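Local coordinates for protein alpha-galactosidase (PDB 3A5V) that hydrolyses terminal alpha-galactosidic bonds as a family 27 glycoside hydrolase that assembles into a tetramer, at residues Asp52-Asn57 and Leu65-Thr70; Arg74-Leu79 and Ala119-Asp124; Asp30-Ile35 and Leu86-Gly91. All blocks are in the same frame, centred on the assembly; numbering follows the deposited sequence.

How the contacts relate
From the N terminus, helix 25-38 supplies the first half of contact 3, which closes only when the chain reaches 86-91. Inside that long loop lies contact 1, where 52-57 and 65-70 fold back on each other between strand 47-49 and helix 76-85. Contact 2 opens later, at the start of helix 76-85, and closes at the end of helix 111-121; because 86-91 falls between its halves, contacts 2 and 3 cross. Contacts 2 and 3 together link helices 25-38, 76-85 and 111-121 of the barrel with the start of strand 89-95. Contacts 1 and 2 also meet directly, with A67 against I76 and L65, L66 and W54 against W121, while the backbone of D124 probably hydrogen-bonds to that of A90.

Contact 1: residues Asp52-Asn57 and Leu65-Thr70; sequences DCWQKN and LLADPT. With MAN (alpha-D-mannopyranose), chain B; MAN (alpha-D-mannopyranose), chain C.
W54 and D68 join the two arms of the loop that leads from strand 47-49 to helix 76-85 in this beta/alpha barrel, an example of a long loop closed by a single beta bridge. The carbonyl O of W54 accepts the D68 N-H at 2.8 Å, almost straight at 171°. The W54 side chain, its CG between the backbone N and the carbonyl carbon (chi1 60°), turns the edge of the indole to L65 O and A67 CA, with CE3 4.0 Å from A67 CB; NE1 bonds to Y93 O on strand 89-95. Q55 pairs with A67 in the pattern of a non-hydrogen-bonded antiparallel pair. With Q55 CG anti to the carbonyl carbon (chi1 -62°), CG lies 3.6 Å above the centre of the W54 ring, while L65 CD2 touches the same Q55 CG at 3.7 Å, leaving this methylene packed against both an aromatic face and a methyl. At K56 the backbone N completes the bridge with a bond to L66 O of 3.0 Å. The extended K56 chain then crosses P69 at about a right angle, CG to CD 4.0 Å, and forms a salt bridge with E60. N57 closes the series: its N-H is linked through a water to D68 OD1, whose partner oxygen OD2 accepts from K71 N, and N57 ND2 donates to O2 of the chain B mannose at 2.8 Å.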
loop_
_atom_site.group_PDB
_atom_site.type_symbol
_atom_site.label_atom_id
_atom_site.label_comp_id
_atom_site.label_asym_id
_atom_site.label_seq_id
_atom_site.Cartn_x
_atom_site.Cartn_y
_atom_site.Cartn_z
ATOM N N ASP A 52 -19.344 5.425 -25.081
ATOM C CA ASP A 52 -18.529 6.594 -25.432
ATOM C C ASP A 52 -18.704 6.956 -26.926
ATOM O O ASP A 52 -19.125 6.117 -27.729
ATOM C CB ASP A 52 -17.051 6.247 -25.168
ATOM C CG ASP A 52 -16.156 7.473 -24.862
ATOM O OD1 ASP A 52 -16.628 8.642 -24.910
ATOM O OD2 ASP A 52 -14.951 7.229 -24.555
ATOM N N CYS A 53 -18.343 8.193 -27.282
ATOM C CA CYS A 53 -18.232 8.680 -28.686
ATOM C C CYS A 53 -19.570 9.175 -29.274
ATOM O O CYS A 53 -19.691 9.322 -30.493
ATOM C CB CYS A 53 -17.531 7.642 -29.584
ATOM S SG CYS A 53 -16.534 8.347 -30.926
ATOM N N TRP A 54 -20.544 9.469 -28.405
ATOM C CA TRP A 54 -21.797 10.127 -28.814
ATOM C C TRP A 54 -21.652 11.655 -28.854
ATOM O O TRP A 54 -22.466 12.328 -29.475
ATOM C CB TRP A 54 -22.964 9.753 -27.879
ATOM C CG TRP A 54 -22.760 10.130 -26.417
ATOM C CD1 TRP A 54 -22.282 9.307 -25.418
ATOM C CD2 TRP A 54 -23.032 11.394 -25.790
ATOM N NE1 TRP A 54 -22.228 9.982 -24.233
ATOM C CE2 TRP A 54 -22.687 11.262 -24.420
ATOM C CE3 TRP A 54 -23.538 12.627 -26.250
ATOM C CZ2 TRP A 54 -22.830 12.317 -23.500
ATOM C CZ3 TRP A 54 -23.662 13.678 -25.347
ATOM C CH2 TRP A 54 -23.303 13.522 -23.985
ATOM N N GLN A 55 -20.611 12.171 -28.196
ATOM C CA GLN A 55 -20.482 13.590 -27.865
ATOM C C GLN A 55 -20.167 14.476 -29.069
ATOM O O GLN A 55 -19.411 14.093 -29.953
ATOM C CB GLN A 55 -19.392 13.814 -26.797
ATOM C CG GLN A 55 -19.648 13.140 -25.439
ATOM C CD GLN A 55 -19.158 11.689 -25.385
ATOM O OE1 GLN A 55 -18.887 11.076 -26.412
ATOM N NE2 GLN A 55 -19.025 11.151 -24.176
ATOM N N LYS A 56 -20.762 15.667 -29.071
ATOM C CA LYS A 56 -20.336 16.753 -29.945
ATOM C C LYS A 56 -18.932 17.201 -29.516
ATOM O O LYS A 56 -18.516 16.984 -28.360
ATOM C CB LYS A 56 -21.343 17.912 -29.837
ATOM C CG LYS A 56 -21.259 18.952 -30.953
ATOM C CD LYS A 56 -22.477 19.874 -30.913
ATOM C CE LYS A 56 -22.265 21.106 -31.797
ATOM N NZ LYS A 56 -23.524 21.886 -31.862
ATOM N N ASN A 57 -18.190 17.806 -30.444
ATOM C CA ASN A 57 -16.782 18.157 -30.202
ATOM C C ASN A 57 -16.553 19.250 -29.152
ATOM O O ASN A 57 -15.474 19.322 -28.567
ATOM C CB ASN A 57 -16.083 18.542 -31.514
ATOM C CG ASN A 57 -16.572 19.876 -32.051
ATOM O OD1 ASN A 57 -17.779 20.080 -32.208
ATOM N ND2 ASN A 57 -15.642 20.801 -32.310
ATOM N N LEU A 65 -23.651 19.903 -23.103
ATOM C CA LEU A 65 -22.947 19.118 -24.096
ATOM C C LEU A 65 -23.987 18.312 -24.864
ATOM O O LEU A 65 -24.641 17.412 -24.312
ATOM C CB LEU A 65 -21.896 18.196 -23.452
ATOM C CG LEU A 65 -21.042 17.373 -24.431
ATOM C CD1 LEU A 65 -20.181 18.264 -25.345
ATOM C CD2 LEU A 65 -20.163 16.379 -23.677
ATOM N N LEU A 66 -24.144 18.647 -26.137
ATOM C CA LEU A 66 -25.095 17.950 -26.991
ATOM C C LEU A 66 -24.414 16.782 -27.711
ATOM O O LEU A 66 -23.191 16.609 -27.624
ATOM C CB LEU A 66 -25.744 18.945 -27.982
ATOM C CG LEU A 66 -26.509 20.146 -27.382
ATOM C CD1 LEU A 66 -27.077 21.026 -28.520
ATOM C CD2 LEU A 66 -27.626 19.708 -26.434
ATOM N N ALA A 67 -25.212 15.966 -28.400
ATOM C CA ALA A 67 -24.689 14.838 -29.154
ATOM C C ALA A 67 -24.142 15.278 -30.512
ATOM O O ALA A 67 -24.528 16.332 -31.028
ATOM C CB ALA A 67 -25.763 13.780 -29.339
ATOM N N ASP A 68 -23.238 14.483 -31.076
ATOM C CA ASP A 68 -22.718 14.758 -32.410
ATOM C C ASP A 68 -23.872 14.853 -33.419
ATOM O O ASP A 68 -24.634 13.895 -33.577
ATOM C CB ASP A 68 -21.724 13.700 -32.875
ATOM C CG ASP A 68 -21.167 14.018 -34.261
ATOM O OD1 ASP A 68 -20.243 14.842 -34.357
ATOM O OD2 ASP A 68 -21.686 13.504 -35.257
ATOM N N PRO A 69 -24.003 16.018 -34.092
ATOM C CA PRO A 69 -25.128 16.230 -35.013
ATOM C C PRO A 69 -25.146 15.311 -36.240
ATOM O O PRO A 69 -26.209 15.079 -36.790
ATOM C CB PRO A 69 -24.980 17.702 -35.427
ATOM C CG PRO A 69 -23.534 18.004 -35.235
ATOM C CD PRO A 69 -23.136 17.211 -34.005
ATOM N N THR A 70 -23.994 14.810 -36.674
ATOM C CA THR A 70 -23.959 13.857 -37.792
ATOM C C THR A 70 -24.480 12.480 -37.359
ATOM O O THR A 70 -25.344 11.902 -38.018
ATOM C CB THR A 70 -22.551 13.760 -38.442
ATOM O OG1 THR A 70 -22.234 15.001 -39.106
ATOM C CG2 THR A 70 -22.486 12.640 -39.484
HETATM C C1 MAN B . -11.526 21.611 -31.999
HETATM C C2 MAN B . -11.928 20.330 -31.242
HETATM C C3 MAN B . -11.618 19.059 -32.053
HETATM C C4 MAN B . -12.112 19.183 -33.496
HETATM C C5 MAN B . -11.689 20.517 -34.125
HETATM C C6 MAN B . -12.243 20.687 -35.542
HETATM O O2 MAN B . -13.296 20.371 -30.892
HETATM O O3 MAN B . -12.206 17.899 -31.490
HETATM O O4 MAN B . -11.594 18.101 -34.237
HETATM O O5 MAN B . -12.078 21.620 -33.308
HETATM O O6 MAN B . -13.647 20.847 -35.500
HETATM C C1 MAN C . -11.266 17.154 -30.678
HETATM C C2 MAN C . -11.307 15.669 -31.049
HETATM C C3 MAN C . -12.644 15.031 -30.658
HETATM C C4 MAN C . -13.098 15.408 -29.247
HETATM C C5 MAN C . -12.858 16.893 -28.937
HETATM C C6 MAN C . -13.137 17.244 -27.479
HETATM O O2 MAN C . -10.252 14.964 -30.419
HETATM O O3 MAN C . -12.546 13.624 -30.758
HETATM O O4 MAN C . -14.475 15.119 -29.156
HETATM O O5 MAN C . -11.533 17.293 -29.291
HETATM O O6 MAN C . -12.209 16.607 -26.626
HETATM O O HOH W 1 -19.176 17.144 -33.118
#

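Contact 2: residues Arg74-Leu79 and Ala119-Asp124; sequences RGIKPL and AKWGID
I76 and W121 make a buried helix-to-helix contact where the first turn of helix 76-85 meets the last turn of helix 111-121, two successive outer helices of the barrel. CB of I76 sits over one face of the indole, 3.8 Å from the centroid of the W121 six-membered ring and 19° off its normal, a CH-pi contact. CG2, anti to the backbone N of I76, presses on W121 CE3 at 3.6 Å. Beside it, K77 runs across the C-terminal end of helix 111-121: its CG passes W121 O at 3.6 Å, and a bend at chi4 (75°) lets NZ donate a hydrogen bond to K120 O (2.9 Å), almost in line with that carbonyl. The ammonium meets a carbonyl of the last turn, where the helix ends in a Schellman motif at G122; a water bonds to W121 O and weakly to K77 NZ. With a serine in place of W121, I76 would probably lose the aromatic face under its CB and CG2. Near the ring lie W118 and, in the loop before helix 76-85, W54, while after G122 I123 packs on I92 of strand 89-95 and the D124 backbone probably bonds to A90, just ahead of strand 125-129.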
loop_
_atom_site.group_PDB
_atom_site.type_symbol
_atom_site.label_atom_id
_atom_site.label_comp_id
_atom_site.label_asym_id
_atom_site.label_seq_id
_atom_site.Cartn_x
_atom_site.Cartn_y
_atom_site.Cartn_z
ATOM N N ARG A 74 -31.254 14.121 -35.102
ATOM C CA ARG A 74 -32.408 14.683 -34.368
ATOM C C ARG A 74 -32.101 15.054 -32.908
ATOM O O ARG A 74 -32.990 15.489 -32.184
ATOM C CB ARG A 74 -33.604 13.724 -34.371
ATOM C CG ARG A 74 -34.055 13.227 -35.733
ATOM C CD ARG A 74 -35.192 12.232 -35.573
ATOM N NE ARG A 74 -34.774 10.992 -34.917
ATOM C CZ ARG A 74 -35.601 10.183 -34.255
ATOM N NH1 ARG A 74 -36.897 10.475 -34.162
ATOM N NH2 ARG A 74 -35.137 9.086 -33.678
ATOM N N GLY A 75 -30.848 14.903 -32.485
ATOM C CA GLY A 75 -30.523 15.001 -31.061
ATOM C C GLY A 75 -30.843 13.685 -30.356
ATOM O O GLY A 75 -31.455 12.776 -30.940
ATOM N N ILE A 76 -30.443 13.580 -29.090
ATOM C CA ILE A 76 -30.669 12.349 -28.317
ATOM C C ILE A 76 -32.141 12.143 -27.922
ATOM O O ILE A 76 -32.639 11.010 -27.947
ATOM C CB ILE A 76 -29.766 12.301 -27.037
ATOM C CG1 ILE A 76 -28.283 12.226 -27.414
ATOM C CG2 ILE A 76 -30.153 11.141 -26.104
ATOM C CD1 ILE A 76 -27.858 10.954 -28.151
ATOM N N LYS A 77 -32.834 13.218 -27.549
ATOM C CA LYS A 77 -34.188 13.047 -26.992
ATOM C C LYS A 77 -35.144 12.218 -27.881
ATOM O O LYS A 77 -35.807 11.308 -27.375
ATOM C CB LYS A 77 -34.836 14.376 -26.551
ATOM C CG LYS A 77 -36.119 14.145 -25.768
ATOM C CD LYS A 77 -36.904 15.412 -25.553
ATOM C CE LYS A 77 -38.235 15.113 -24.863
ATOM N NZ LYS A 77 -38.049 14.807 -23.403
ATOM N N PRO A 78 -35.233 12.531 -29.191
ATOM C CA PRO A 78 -36.149 11.747 -30.030
ATOM C C PRO A 78 -35.761 10.272 -30.164
ATOM O O PRO A 78 -36.638 9.428 -30.330
ATOM C CB PRO A 78 -36.062 12.451 -31.395
ATOM C CG PRO A 78 -35.666 13.868 -31.059
ATOM C CD PRO A 78 -34.629 13.633 -29.962
ATOM N N LEU A 79 -34.460 9.973 -30.123
ATOM C CA LEU A 79 -33.994 8.590 -30.059
ATOM C C LEU A 79 -34.436 7.901 -28.753
ATOM O O LEU A 79 -34.883 6.753 -28.771
ATOM C CB LEU A 79 -32.452 8.511 -30.239
ATOM C CG LEU A 79 -31.810 7.128 -30.069
ATOM C CD1 LEU A 79 -32.419 6.073 -31.036
ATOM C CD2 LEU A 79 -30.279 7.214 -30.253
ATOM N N ALA A 119 -31.579 14.249 -17.979
ATOM C CA ALA A 119 -32.969 14.159 -17.492
ATOM C C ALA A 119 -33.971 14.717 -18.522
ATOM O O ALA A 119 -35.020 14.122 -18.767
ATOM C CB ALA A 119 -33.117 14.865 -16.159
ATOM N N LYS A 120 -33.614 15.841 -19.136
ATOM C CA LYS A 120 -34.415 16.464 -20.195
ATOM C C LYS A 120 -34.565 15.520 -21.390
ATOM O O LYS A 120 -35.635 15.429 -22.005
ATOM C CB LYS A 120 -33.754 17.782 -20.627
ATOM C CG LYS A 120 -34.366 18.459 -21.856
ATOM C CD LYS A 120 -33.487 19.641 -22.311
ATOM C CE LYS A 120 -34.172 20.486 -23.383
ATOM N NZ LYS A 120 -33.406 21.761 -23.646
ATOM N N TRP A 121 -33.488 14.801 -21.705
ATOM C CA TRP A 121 -33.516 13.835 -22.789
ATOM C C TRP A 121 -34.327 12.579 -22.489
ATOM O O TRP A 121 -34.642 11.824 -23.409
ATOM C CB TRP A 121 -32.098 13.424 -23.190
ATOM C CG TRP A 121 -31.274 14.494 -23.849
ATOM C CD1 TRP A 121 -31.713 15.685 -24.376
ATOM C CD2 TRP A 121 -29.860 14.454 -24.066
ATOM N NE1 TRP A 121 -30.644 16.388 -24.902
ATOM C CE2 TRP A 121 -29.501 15.648 -24.734
ATOM C CE3 TRP A 121 -28.858 13.518 -23.761
ATOM C CZ2 TRP A 121 -28.176 15.930 -25.105
ATOM C CZ3 TRP A 121 -27.541 13.799 -24.136
ATOM C CH2 TRP A 121 -27.219 14.997 -24.799
ATOM N N GLY A 122 -34.655 12.353 -21.217
ATOM C CA GLY A 122 -35.349 11.130 -20.799
ATOM C C GLY A 122 -34.441 9.948 -20.441
ATOM O O GLY A 122 -34.885 8.805 -20.407
ATOM N N ILE A 123 -33.159 10.222 -20.205
ATOM C CA ILE A 123 -32.170 9.174 -19.846
ATOM C C ILE A 123 -32.580 8.520 -18.517
ATOM O O ILE A 123 -33.079 9.201 -17.612
ATOM C CB ILE A 123 -30.730 9.793 -19.775
ATOM C CG1 ILE A 123 -30.261 10.256 -21.163
ATOM C CG2 ILE A 123 -29.695 8.836 -19.115
ATOM C CD1 ILE A 123 -30.077 9.131 -22.216
ATOM N N ASP A 124 -32.415 7.200 -18.426
ATOM C CA ASP A 124 -32.838 6.412 -17.262
ATOM C C ASP A 124 -31.661 5.775 -16.499
ATOM O O ASP A 124 -31.877 5.047 -15.525
ATOM C CB ASP A 124 -33.733 5.265 -17.760
ATOM C CG ASP A 124 -34.903 5.760 -18.602
ATOM O OD1 ASP A 124 -35.748 6.470 -18.041
ATOM O OD2 ASP A 124 -34.958 5.456 -19.817
HETATM O O HOH W 2 -37.387 11.439 -23.793
#

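Contact 3: residues Asp30-Ile35 and Leu86-Gly91; sequences DAAKAI and LGLKAG
L88 meets A32 and I35 as the chain turns from helix 76-85 into strand 89-95, and its side chain repays being traced outward. CB leaves the backbone in the direction of helix 25-38, and CG lies anti to the carbonyl carbon (chi1 -67°), carrying the branch point on toward the helix. It is the two methyls that make the contact. CD1 lies 3.4 Å from A32 O and 3.8 Å from A32 CB, so that one methyl covers both the carbonyl and the side chain of a single alanine. CD2 diverges toward the next turn of the helix and touches I35 CG2 at 4.0 Å, the two side chains meeting at a slant. L88 also touches V48 of strand 47-49 and I83 of helix 76-85. In the beta/alpha barrel this is the layer in which outer helices rest on the strands: helix 25-38, which follows strand 11-14, packs beside strand 47-49 and reaches the segment leading into strand 89-95. The short side chain of A32 probably lets the helix come this near, and it admits leucines from two positions. The second of these is L86, just after helix 76-85, whose CD1 stands 3.6 Å from A32 CB. That same methyl of L86 also touches K33 CG at 3.9 Å, where the lysine's aliphatic chain crosses the leucine at about a right angle. Between the two leucines G87 ends the helix in a Schellman motif, with a positive phi of 82°; on either side of it L86 and L88 both point their CB atoms toward helix 25-38. The carbonyl O of L86 accepts a hydrogen bond from K41 NZ.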
loop_
_atom_site.group_PDB
_atom_site.type_symbol
_atom_site.label_atom_id
_atom_site.label_comp_id
_atom_site.label_asym_id
_atom_site.label_seq_id
_atom_site.Cartn_x
_atom_site.Cartn_y
_atom_site.Cartn_z
ATOM N N ASP A 30 -31.750 0.100 -34.501
ATOM C CA ASP A 30 -31.796 -1.282 -34.987
ATOM C C ASP A 30 -31.475 -2.313 -33.897
ATOM O O ASP A 30 -32.074 -3.387 -33.856
ATOM C CB ASP A 30 -30.844 -1.491 -36.159
ATOM C CG ASP A 30 -31.327 -0.833 -37.436
ATOM O OD1 ASP A 30 -32.495 -0.392 -37.482
ATOM O OD2 ASP A 30 -30.521 -0.755 -38.402
ATOM N N ALA A 31 -30.519 -1.990 -33.028
ATOM C CA ALA A 31 -30.180 -2.883 -31.908
ATOM C C ALA A 31 -31.344 -2.969 -30.899
ATOM O O ALA A 31 -31.650 -4.056 -30.410
ATOM C CB ALA A 31 -28.926 -2.421 -31.230
ATOM N N ALA A 32 -31.978 -1.830 -30.597
ATOM C CA ALA A 32 -33.119 -1.805 -29.658
ATOM C C ALA A 32 -34.271 -2.652 -30.194
ATOM O O ALA A 32 -34.920 -3.379 -29.428
ATOM C CB ALA A 32 -33.579 -0.369 -29.373
ATOM N N LYS A 33 -34.511 -2.571 -31.511
ATOM C CA LYS A 33 -35.562 -3.371 -32.152
ATOM C C LYS A 33 -35.229 -4.855 -32.151
ATOM O O LYS A 33 -36.109 -5.691 -31.963
ATOM C CB LYS A 33 -35.862 -2.848 -33.570
ATOM C CG LYS A 33 -36.566 -1.471 -33.510
ATOM C CD LYS A 33 -36.841 -0.837 -34.891
ATOM C CE LYS A 33 -37.400 0.586 -34.660
ATOM N NZ LYS A 33 -37.670 1.299 -35.938
ATOM N N ALA A 34 -33.953 -5.185 -32.338
ATOM C CA ALA A 34 -33.491 -6.572 -32.222
ATOM C C ALA A 34 -33.620 -7.117 -30.780
ATOM O O ALA A 34 -34.057 -8.251 -30.575
ATOM C CB ALA A 34 -32.036 -6.677 -32.728
ATOM N N ILE A 35 -33.231 -6.307 -29.791
ATOM C CA ILE A 35 -33.422 -6.627 -28.369
ATOM C C ILE A 35 -34.895 -6.952 -28.068
ATOM O O ILE A 35 -35.186 -7.984 -27.457
ATOM C CB ILE A 35 -32.850 -5.511 -27.452
ATOM C CG1 ILE A 35 -31.310 -5.528 -27.485
ATOM C CG2 ILE A 35 -33.335 -5.654 -25.966
ATOM C CD1 ILE A 35 -30.657 -4.216 -27.010
ATOM N N LEU A 86 -40.433 1.289 -27.422
ATOM C CA LEU A 86 -40.213 -0.147 -27.541
ATOM C C LEU A 86 -40.358 -0.845 -26.193
ATOM O O LEU A 86 -40.246 -2.072 -26.118
ATOM C CB LEU A 86 -38.819 -0.427 -28.135
ATOM C CG LEU A 86 -38.621 -0.050 -29.598
ATOM C CD1 LEU A 86 -37.155 0.083 -29.933
ATOM C CD2 LEU A 86 -39.274 -1.136 -30.464
ATOM N N GLY A 87 -40.619 -0.069 -25.143
ATOM C CA GLY A 87 -40.745 -0.631 -23.787
ATOM C C GLY A 87 -39.360 -0.837 -23.165
ATOM O O GLY A 87 -39.180 -1.676 -22.289
ATOM N N LEU A 88 -38.386 -0.066 -23.638
ATOM C CA LEU A 88 -37.004 -0.176 -23.171
ATOM C C LEU A 88 -36.596 1.093 -22.437
ATOM O O LEU A 88 -37.268 2.124 -22.550
ATOM C CB LEU A 88 -36.071 -0.436 -24.365
ATOM C CG LEU A 88 -36.245 -1.800 -25.063
ATOM C CD1 LEU A 88 -35.598 -1.802 -26.444
ATOM C CD2 LEU A 88 -35.698 -2.974 -24.203
ATOM N N LYS A 89 -35.495 1.027 -21.687
ATOM C CA LYS A 89 -34.957 2.213 -21.031
ATOM C C LYS A 89 -33.629 2.629 -21.677
ATOM O O LYS A 89 -32.947 1.788 -22.260
ATOM C CB LYS A 89 -34.803 1.951 -19.528
ATOM C CG LYS A 89 -36.141 1.965 -18.762
ATOM C CD LYS A 89 -35.954 1.474 -17.325
ATOM C CE LYS A 89 -37.282 1.276 -16.588
ATOM N NZ LYS A 89 -37.947 2.593 -16.465
ATOM N N ALA A 90 -33.265 3.910 -21.579
ATOM C CA ALA A 90 -32.078 4.424 -22.267
ATOM C C ALA A 90 -30.986 4.809 -21.277
ATOM O O ALA A 90 -31.257 5.433 -20.242
ATOM C CB ALA A 90 -32.419 5.619 -23.171
ATOM N N GLY A 91 -29.761 4.431 -21.610
ATOM C CA GLY A 91 -28.586 4.810 -20.815
ATOM C C GLY A 91 -27.619 5.661 -21.619
ATOM O O GLY A 91 -27.630 5.637 -22.859
#